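Local atomic coordinates of aromatic amino acid aminotransferase I (Candida albicans WO-1, PDB entry 6HNU), a protein that probably transfers amino groups from aromatic L-amino acids to 2-oxoglutarate, using pyridoxal 5'-phosphate as cofactor. Residues E255-D260 and A370-D375; D186-I191 and A226-Q231. All coordinates share one frame; numbering follows the deposited sequence. Where two conformers were deposited one is given.

Interaction 1: residues E255-D260 and A370-D375; sequences ETYTKD and AIDALD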
ATOM      1  N   GLU B 255     -16.719 -29.029   2.786  1.00 19.69           N
ATOM      2  CA  GLU B 255     -17.295 -30.269   3.355  1.00 21.37           C
ATOM      3  C   GLU B 255     -16.146 -31.274   3.487  1.00 23.38           C
ATOM      4  O   GLU B 255     -15.234 -31.228   2.635  1.00 21.88           O
ATOM      5  CB  GLU B 255     -18.429 -30.783   2.462  1.00 22.51           C
ATOM      6  CG  GLU B 255     -19.526 -29.767   2.183  1.00 21.84           C
ATOM      7  CD  GLU B 255     -20.153 -29.049   3.367  1.00 23.72           C
ATOM      8  OE1 GLU B 255     -19.982 -29.509   4.528  1.00 24.08           O
ATOM      9  OE2 GLU B 255     -20.800 -27.993   3.114  1.00 24.88           O
ATOM     10  N   THR B 256     -16.126 -32.047   4.568  1.00 24.12           N
ATOM     11  CA  THR B 256     -15.185 -33.181   4.760  1.00 26.99           C
ATOM     12  C   THR B 256     -15.253 -34.107   3.535  1.00 27.53           C
ATOM     13  O   THR B 256     -16.370 -34.395   3.011  1.00 24.31           O
ATOM     14  CB  THR B 256     -15.463 -33.938   6.057  1.00 27.98           C
ATOM     15  OG1 THR B 256     -15.372 -32.965   7.093  1.00 31.93           O
ATOM     16  CG2 THR B 256     -14.456 -35.040   6.313  1.00 29.91           C
ATOM     17  N   TYR B 257     -14.098 -34.542   3.045  1.00 29.01           N
ATOM     18  CA  TYR B 257     -14.025 -35.414   1.850  1.00 26.38           C
ATOM     19  C   TYR B 257     -14.496 -36.809   2.258  1.00 26.37           C
ATOM     20  O   TYR B 257     -14.150 -37.257   3.352  1.00 27.20           O
ATOM     21  CB  TYR B 257     -12.613 -35.468   1.264  1.00 28.27           C
ATOM     22  CG  TYR B 257     -12.423 -36.480   0.163  1.00 27.66           C
ATOM     23  CD1 TYR B 257     -12.706 -36.174  -1.153  1.00 29.42           C
ATOM     24  CD2 TYR B 257     -11.942 -37.755   0.449  1.00 29.56           C
ATOM     25  CE1 TYR B 257     -12.534 -37.107  -2.167  1.00 30.63           C
ATOM     26  CE2 TYR B 257     -11.754 -38.695  -0.551  1.00 30.63           C
ATOM     27  CZ  TYR B 257     -12.043 -38.371  -1.862  1.00 30.87           C
ATOM     28  OH  TYR B 257     -11.855 -39.282  -2.867  1.00 28.88           O
ATOM     29  N   THR B 258     -15.268 -37.440   1.391  1.00 28.42           N
ATOM     30  CA  THR B 258     -15.651 -38.876   1.499  1.00 37.16           C
ATOM     31  C   THR B 258     -15.378 -39.540   0.141  1.00 35.88           C
ATOM     32  O   THR B 258     -15.635 -38.878  -0.872  1.00 34.22           O
ATOM     33  CB  THR B 258     -17.126 -39.004   1.904  1.00 36.23           C
ATOM     34  OG1 THR B 258     -17.449 -40.391   1.978  1.00 41.20           O
ATOM     35  CG2 THR B 258     -18.053 -38.357   0.905  1.00 35.54           C
ATOM     36  N   LYS B 259     -14.918 -40.799   0.113  1.00 43.32           N
ATOM     37  CA  LYS B 259     -14.756 -41.567  -1.160  1.00 43.57           C
ATOM     38  C   LYS B 259     -16.151 -41.893  -1.724  1.00 44.68           C
ATOM     39  O   LYS B 259     -16.295 -41.966  -2.974  1.00 43.21           O
ATOM     40  CB  LYS B 259     -13.918 -42.830  -0.945  1.00 47.87           C
ATOM     41  CG  LYS B 259     -12.500 -42.608  -0.433  1.00 50.98           C
ATOM     42  CD  LYS B 259     -11.989 -43.758   0.414  1.00 53.45           C
ATOM     43  CE  LYS B 259     -10.535 -44.104   0.169  1.00 54.08           C
ATOM     44  NZ  LYS B 259     -10.312 -44.553  -1.225  1.00 58.54           N
ATOM     45  N   ASP B 260     -17.147 -42.032  -0.843  1.00 44.38           N
ATOM     46  CA  ASP B 260     -18.544 -42.411  -1.197  1.00 45.79           C
ATOM     47  C   ASP B 260     -19.197 -41.271  -1.975  1.00 42.86           C
ATOM     48  O   ASP B 260     -19.872 -40.427  -1.339  1.00 39.76           O
ATOM     49  CB  ASP B 260     -19.366 -42.760   0.050  1.00 50.14           C
ATOM     50  CG  ASP B 260     -20.817 -43.149  -0.221  1.00 53.57           C
ATOM     51  OD1 ASP B 260     -21.187 -43.296  -1.420  1.00 52.07           O
ATOM     52  OD2 ASP B 260     -21.574 -43.307   0.778  1.00 56.68           O
ATOM     53  N   ALA B 370     -10.195 -33.298  -7.638  1.00 26.34           N
ATOM     54  CA  ALA B 370      -8.730 -33.387  -7.451  1.00 25.33           C
ATOM     55  C   ALA B 370      -8.371 -34.679  -6.727  1.00 23.72           C
ATOM     56  O   ALA B 370      -7.533 -35.419  -7.261  1.00 27.30           O
ATOM     57  CB  ALA B 370      -8.217 -32.185  -6.701  1.00 25.99           C
ATOM     58  N   ILE B 371      -8.947 -34.928  -5.563  1.00 23.61           N
ATOM     59  CA  ILE B 371      -8.549 -36.037  -4.664  1.00 26.08           C
ATOM     60  C   ILE B 371      -9.020 -37.380  -5.239  1.00 29.43           C
ATOM     61  O   ILE B 371      -8.276 -38.385  -5.098  1.00 27.58           O
ATOM     62  CB  ILE B 371      -9.072 -35.797  -3.252  1.00 26.78           C
ATOM     63  CG1 ILE B 371      -8.507 -34.489  -2.682  1.00 25.42           C
ATOM     64  CG2 ILE B 371      -8.781 -36.992  -2.352  1.00 27.46           C
ATOM     65  CD1 ILE B 371      -6.984 -34.383  -2.708  1.00 26.12           C
ATOM     66  N   ASP B 372     -10.205 -37.426  -5.839  1.00 28.86           N
ATOM     67  CA  ASP B 372     -10.636 -38.617  -6.628  1.00 29.05           C
ATOM     68  C   ASP B 372      -9.575 -38.933  -7.698  1.00 30.33           C
ATOM     69  O   ASP B 372      -9.263 -40.119  -7.902  1.00 31.27           O
ATOM     70  CB  ASP B 372     -11.993 -38.369  -7.292  1.00 26.08           C
ATOM     71  CG  ASP B 372     -13.181 -38.400  -6.356  1.00 24.24           C
ATOM     72  OD1 ASP B 372     -13.003 -38.749  -5.179  1.00 26.94           O
ATOM     73  OD2 ASP B 372     -14.287 -38.067  -6.830  1.00 27.55           O
ATOM     74  N   ALA B 373      -9.049 -37.927  -8.387  1.00 28.51           N
ATOM     75  CA  ALA B 373      -8.037 -38.144  -9.433  1.00 31.18           C
ATOM     76  C   ALA B 373      -6.720 -38.615  -8.779  1.00 35.19           C
ATOM     77  O   ALA B 373      -6.139 -39.610  -9.281  1.00 36.20           O
ATOM     78  CB  ALA B 373      -7.922 -36.933 -10.319  1.00 27.53           C
ATOM     79  N   LEU B 374      -6.291 -38.035  -7.650  1.00 32.80           N
ATOM     80  CA  LEU B 374      -5.076 -38.522  -6.930  1.00 33.15           C
ATOM     81  C   LEU B 374      -5.263 -40.014  -6.605  1.00 36.20           C
ATOM     82  O   LEU B 374      -4.323 -40.815  -6.822  1.00 31.71           O
ATOM     83  CB  LEU B 374      -4.841 -37.739  -5.635  1.00 32.49           C
ATOM     84  CG  LEU B 374      -4.330 -36.306  -5.762  1.00 32.89           C
ATOM     85  CD1 LEU B 374      -3.943 -35.797  -4.377  1.00 31.38           C
ATOM     86  CD2 LEU B 374      -3.156 -36.179  -6.740  1.00 34.71           C
ATOM     87  N   ASP B 375      -6.418 -40.374  -6.053  1.00 32.94           N
ATOM     88  CA  ASP B 375      -6.692 -41.752  -5.563  1.00 35.16           C
ATOM     89  C   ASP B 375      -6.566 -42.739  -6.736  1.00 34.40           C
ATOM     90  O   ASP B 375      -5.991 -43.846  -6.558  1.00 36.31           O
ATOM     91  CB  ASP B 375      -8.079 -41.818  -4.934  1.00 35.24           C
ATOM     92  CG  ASP B 375      -8.440 -43.181  -4.398  1.00 40.76           C
ATOM     93  OD1 ASP B 375      -7.608 -43.781  -3.680  1.00 42.92           O
ATOM     94  OD2 ASP B 375      -9.565 -43.614  -4.694  1.00 53.81           O
TER
HETATM   95  O   HOH W   1      -7.156 -43.804  -0.916  1.00 48.42           O
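Tyr257 reaches from an irregular loop onto the side of a helix and meets two consecutive residues there, Ile371 with its ring and Asp372 with its hydroxyl. The methyl CG2 of Ile371 sits over one face of the ring, 3.8 Å from the ring centroid and shifted toward the phenol end, where it comes 3.6 Å from Tyr257 CZ. This is a CH-pi contact. At the edge of the same ring, Tyr257 OH donates a short hydrogen bond to Asp372 OD1, 2.6 Å away, meeting that oxygen nearly along its C-O axis; the carboxylate plane is turned 64° from the ring. Tyrosine suits this place because its flat face accepts an aliphatic branch while its hydroxyl gives a proton donor to one carboxylate oxygen. With chi1 at 172°, CG lies opposite the backbone N, and the ring extends straight to the helix.

Farther out, the contact is a long ion pair supplemented by one water. Lys259, its chain bent at chi3 and chi4, holds NZ 3.7 Å from Asp375 OD2, a long salt bridge. The water donates to Asp375 OD1 at 2.8 Å and accepts a weak bond from Lys259 NZ. Asp375 has a stronger partner in Lys380, whose NZ pairs with OD1.

In the second shell, Arg264 forms a salt bridge with Asp372 OD1 and also binds the carbonyl of Thr258, so one guanidinium ties the acceptor of the tyrosine to the loop. An ST turn, Asp260 N to Thr258 OG1, shapes the chain around Lys259. The loop touches both helix 264-267 and the C-terminal part of the long helix 334-377, whose inward residues Ile371 and Leu374 pack on Phe394 of strand 393-399, with Leu478 of helix 471-489 also against Leu374.

Interaction 2: residues D186-I191 and A226-Q231; sequences DEFGII and AERRKQ
Arg228 drives its guanidinium into a tight turn and grips the carboxylate of Asp186 end-on, one nitrogen to each oxygen. Arg228 NH2 binds Asp186 OD2 at 3.0 Å, using the syn lone pair. Its other terminal nitrogen, Arg228 NH1, binds Asp186 OD1 at 2.9 Å. Both oxygens lie close to the guanidinium plane, although the two flat groups are inclined by 35°. The arginine is nearly straight from CG to NE, which carries its charge from the helix across to the turn and brings NH1 and NH2 to face the carboxylate.

Asp186 takes the less common rotamer, with CG between its own N and carbonyl carbon (chi1 66°). There OD1 also accepts from Phe188 N at 2.9 Å, closing an Asx turn. Phe188 N and Arg228 NH1 approach OD1 from opposite faces of the carboxylate, which should restrain its rotation. Phe188 contributes through CB, 3.8 Å from Arg228 NH1 and over one face of the guanidinium. NH1 also makes a weak bond to Ile190 O, at 3.0 Å. Gly189, which closes the turn, has a positive phi at which any side-chain carbon would crowd the carbonyl oxygen of Phe188, and glycine has none.

Asp186 to Gly189 form a type I beta turn, closed by paired backbone bonds as a beta hairpin linking strand 179-186 to the short strand 189-190. The contact fastens this hairpin, at one margin of the mixed sheet of the PLP-binding domain typical of class I aminotransferases, to the first turn of helix 226-239.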
ATOM      1  N   ASP B 186       3.235 -32.140  10.710  1.00 19.16           N
ATOM      2  CA  ASP B 186       2.884 -33.412  10.042  1.00 20.50           C
ATOM      3  C   ASP B 186       1.864 -33.039   8.957  1.00 19.53           C
ATOM      4  O   ASP B 186       1.775 -31.854   8.604  1.00 19.62           O
ATOM      5  CB  ASP B 186       2.442 -34.458  11.070  1.00 19.44           C
ATOM      6  CG  ASP B 186       1.146 -34.129  11.808  1.00 21.74           C
ATOM      7  OD1 ASP B 186       0.481 -33.114  11.450  1.00 19.19           O
ATOM      8  OD2 ASP B 186       0.841 -34.848  12.785  1.00 20.18           O
ATOM      9  N   GLU B 187       1.188 -34.005   8.372  1.00 19.04           N
ATOM     10  CA  GLU B 187       0.267 -33.730   7.249  1.00 19.49           C
ATOM     11  C   GLU B 187      -0.939 -32.928   7.757  1.00 19.11           C
ATOM     12  O   GLU B 187      -1.657 -32.432   6.924  1.00 22.57           O
ATOM     13  CB  GLU B 187      -0.168 -35.014   6.553  1.00 23.60           C
ATOM     14  CG  GLU B 187      -1.017 -35.919   7.423  1.00 26.20           C
ATOM     15  CD  GLU B 187      -0.283 -37.083   8.059  1.00 30.67           C
ATOM     16  OE1 GLU B 187       0.813 -36.857   8.681  1.00 32.86           O
ATOM     17  OE2 GLU B 187      -0.835 -38.212   7.952  1.00 28.56           O
ATOM     18  N   PHE B 188      -1.129 -32.774   9.058  1.00 17.48           N
ATOM     19  CA  PHE B 188      -2.288 -32.007   9.604  1.00 18.70           C
ATOM     20  C   PHE B 188      -1.845 -30.643  10.137  1.00 20.32           C
ATOM     21  O   PHE B 188      -2.689 -29.995  10.766  1.00 19.67           O
ATOM     22  CB  PHE B 188      -3.018 -32.818  10.679  1.00 19.43           C
ATOM     23  CG  PHE B 188      -3.437 -34.188  10.205  1.00 21.87           C
ATOM     24  CD1 PHE B 188      -4.375 -34.327   9.191  1.00 23.63           C
ATOM     25  CD2 PHE B 188      -2.832 -35.322  10.712  1.00 24.73           C
ATOM     26  CE1 PHE B 188      -4.766 -35.591   8.762  1.00 27.74           C
ATOM     27  CE2 PHE B 188      -3.210 -36.582  10.269  1.00 26.47           C
ATOM     28  CZ  PHE B 188      -4.159 -36.709   9.284  1.00 25.11           C
ATOM     29  N   GLY B 189      -0.558 -30.284   9.964  1.00 19.25           N
ATOM     30  CA  GLY B 189       0.027 -28.986  10.329  1.00 18.14           C
ATOM     31  C   GLY B 189       0.960 -29.053  11.517  1.00 18.21           C
ATOM     32  O   GLY B 189       1.487 -30.121  11.838  1.00 19.07           O
ATOM     33  N   ILE B 190       1.148 -27.912  12.164  1.00 16.68           N
ATOM     34  CA  ILE B 190       2.029 -27.751  13.348  1.00 16.92           C
ATOM     35  C   ILE B 190       1.695 -28.889  14.332  1.00 16.78           C
ATOM     36  O   ILE B 190       0.510 -29.061  14.685  1.00 15.66           O
ATOM     37  CB  ILE B 190       1.790 -26.386  13.999  1.00 17.12           C
ATOM     38  CG1 ILE B 190       2.313 -25.233  13.146  1.00 17.90           C
ATOM     39  CG2 ILE B 190       2.330 -26.340  15.420  1.00 18.04           C
ATOM     40  CD1 ILE B 190       1.884 -23.871  13.661  1.00 19.66           C
ATOM     41  N   ILE B 191       2.735 -29.508  14.881  1.00 18.26           N
ATOM     42  CA  ILE B 191       2.591 -30.545  15.946  1.00 17.27           C
ATOM     43  C   ILE B 191       2.735 -29.841  17.285  1.00 18.02           C
ATOM     44  O   ILE B 191       3.842 -29.425  17.651  1.00 19.12           O
ATOM     45  CB  ILE B 191       3.632 -31.674  15.765  1.00 18.14           C
ATOM     46  CG1 ILE B 191       3.538 -32.345  14.391  1.00 18.71           C
ATOM     47  CG2 ILE B 191       3.446 -32.663  16.929  1.00 18.17           C
ATOM     48  CD1 ILE B 191       4.690 -33.293  14.074  1.00 20.89           C
ATOM     49  N   ALA B 226      -9.543 -27.835  15.630  1.00 19.68           N
ATOM     50  CA  ALA B 226      -9.941 -27.047  16.810  1.00 18.98           C
ATOM     51  C   ALA B 226      -9.072 -27.466  17.997  1.00 19.47           C
ATOM     52  O   ALA B 226      -8.651 -26.604  18.790  1.00 17.41           O
ATOM     53  CB  ALA B 226     -11.412 -27.260  17.077  1.00 19.61           C
ATOM     54  N   GLU B 227      -8.776 -28.759  18.114  0.50 19.22           N
ATOM     55  CA  GLU B 227      -7.981 -29.288  19.246  1.00 20.16           C
ATOM     56  C   GLU B 227      -6.545 -28.764  19.153  1.00 17.86           C
ATOM     57  O   GLU B 227      -6.003 -28.365  20.175  1.00 18.74           O
ATOM     58  CB  GLU B 227      -8.016 -30.830  19.200  0.50 19.61           C
ATOM     59  CG  GLU B 227      -9.385 -31.470  19.398  0.50 20.13           C
ATOM     60  CD  GLU B 227     -10.445 -31.293  18.313  0.50 19.76           C
ATOM     61  OE1 GLU B 227     -10.108 -31.190  17.144  0.50 17.08           O
ATOM     62  OE2 GLU B 227     -11.643 -31.264  18.672  0.50 23.30           O
ATOM     63  N   ARG B 228      -5.916 -28.776  17.996  1.00 18.11           N
ATOM     64  CA  ARG B 228      -4.520 -28.285  17.896  1.00 18.85           C
ATOM     65  C   ARG B 228      -4.479 -26.765  18.104  1.00 18.37           C
ATOM     66  O   ARG B 228      -3.534 -26.267  18.719  1.00 18.62           O
ATOM     67  CB  ARG B 228      -3.936 -28.688  16.558  1.00 18.13           C
ATOM     68  CG  ARG B 228      -3.574 -30.151  16.470  1.00 19.03           C
ATOM     69  CD  ARG B 228      -2.583 -30.346  15.338  1.00 18.66           C
ATOM     70  NE  ARG B 228      -2.335 -31.762  15.178  1.00 19.16           N
ATOM     71  CZ  ARG B 228      -1.465 -32.305  14.342  1.00 19.28           C
ATOM     72  NH1 ARG B 228      -0.756 -31.558  13.502  1.00 19.79           N
ATOM     73  NH2 ARG B 228      -1.404 -33.620  14.284  1.00 18.72           N
ATOM     74  N   ARG B 229      -5.531 -26.050  17.714  1.00 17.68           N
ATOM     75  CA  ARG B 229      -5.570 -24.575  17.885  1.00 17.09           C
ATOM     76  C   ARG B 229      -5.579 -24.269  19.389  1.00 17.34           C
ATOM     77  O   ARG B 229      -4.808 -23.372  19.856  1.00 17.87           O
ATOM     78  CB  ARG B 229      -6.736 -23.983  17.087  1.00 15.96           C
ATOM     79  CG  ARG B 229      -6.581 -24.094  15.578  1.00 15.25           C
ATOM     80  CD  ARG B 229      -7.822 -23.562  14.856  1.00 16.81           C
ATOM     81  NE  ARG B 229      -7.677 -23.802  13.436  1.00 16.57           N
ATOM     82  CZ  ARG B 229      -7.847 -22.913  12.452  1.00 17.23           C
ATOM     83  NH1 ARG B 229      -8.433 -21.744  12.664  1.00 16.65           N
ATOM     84  NH2 ARG B 229      -7.568 -23.270  11.213  1.00 17.60           N
ATOM     85  N   LYS B 230      -6.403 -24.988  20.145  1.00 20.46           N
ATOM     86  CA  LYS B 230      -6.502 -24.836  21.614  1.00 22.38           C
ATOM     87  C   LYS B 230      -5.114 -25.048  22.205  1.00 19.46           C
ATOM     88  O   LYS B 230      -4.683 -24.234  23.022  1.00 19.04           O
ATOM     89  CB  LYS B 230      -7.549 -25.796  22.189  1.00 26.93           C
ATOM     90  CG  LYS B 230      -8.987 -25.374  21.901  1.00 37.41           C
ATOM     91  CD  LYS B 230     -10.030 -26.455  22.226  1.00 44.16           C
ATOM     92  CE  LYS B 230     -11.281 -26.317  21.384  1.00 52.05           C
ATOM     93  NZ  LYS B 230     -12.136 -27.531  21.446  1.00 54.98           N
ATOM     94  N   GLN B 231      -4.428 -26.105  21.794  1.00 18.95           N
ATOM     95  CA  GLN B 231      -3.128 -26.434  22.434  1.00 20.99           C
ATOM     96  C   GLN B 231      -2.091 -25.362  22.076  1.00 18.68           C
ATOM     97  O   GLN B 231      -1.285 -25.017  22.939  1.00 19.01           O
ATOM     98  CB  GLN B 231      -2.668 -27.802  21.961  1.00 21.89           C
ATOM     99  CG  GLN B 231      -3.436 -28.941  22.612  1.00 27.60           C
ATOM    100  CD  GLN B 231      -2.990 -30.241  21.997  1.00 34.96           C
ATOM    101  OE1 GLN B 231      -2.295 -31.027  22.627  1.00 45.13           O
ATOM    102  NE2 GLN B 231      -3.311 -30.437  20.727  1.00 37.47           N
TER

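Interaction 2 lies nearer the middle of the chain and is partly buried, while interaction 1 is a surface contact; their nearest atoms are about 10 Å apart and they share no helix or strand. Residues 186-191 and 226-231 join an edge hairpin of the large mixed sheet to a helix, whereas 255-260 and 370-375 bring the loop beyond strand 242-246 against the long helix 334-377. The chemistry differs in kind: a single arginine concentrates the more buried interaction 2 into one paired ionic grip, but interaction 1 spreads over an aromatic-aliphatic contact, a neutral-donor bond to an acid and a long, water-assisted ion pair.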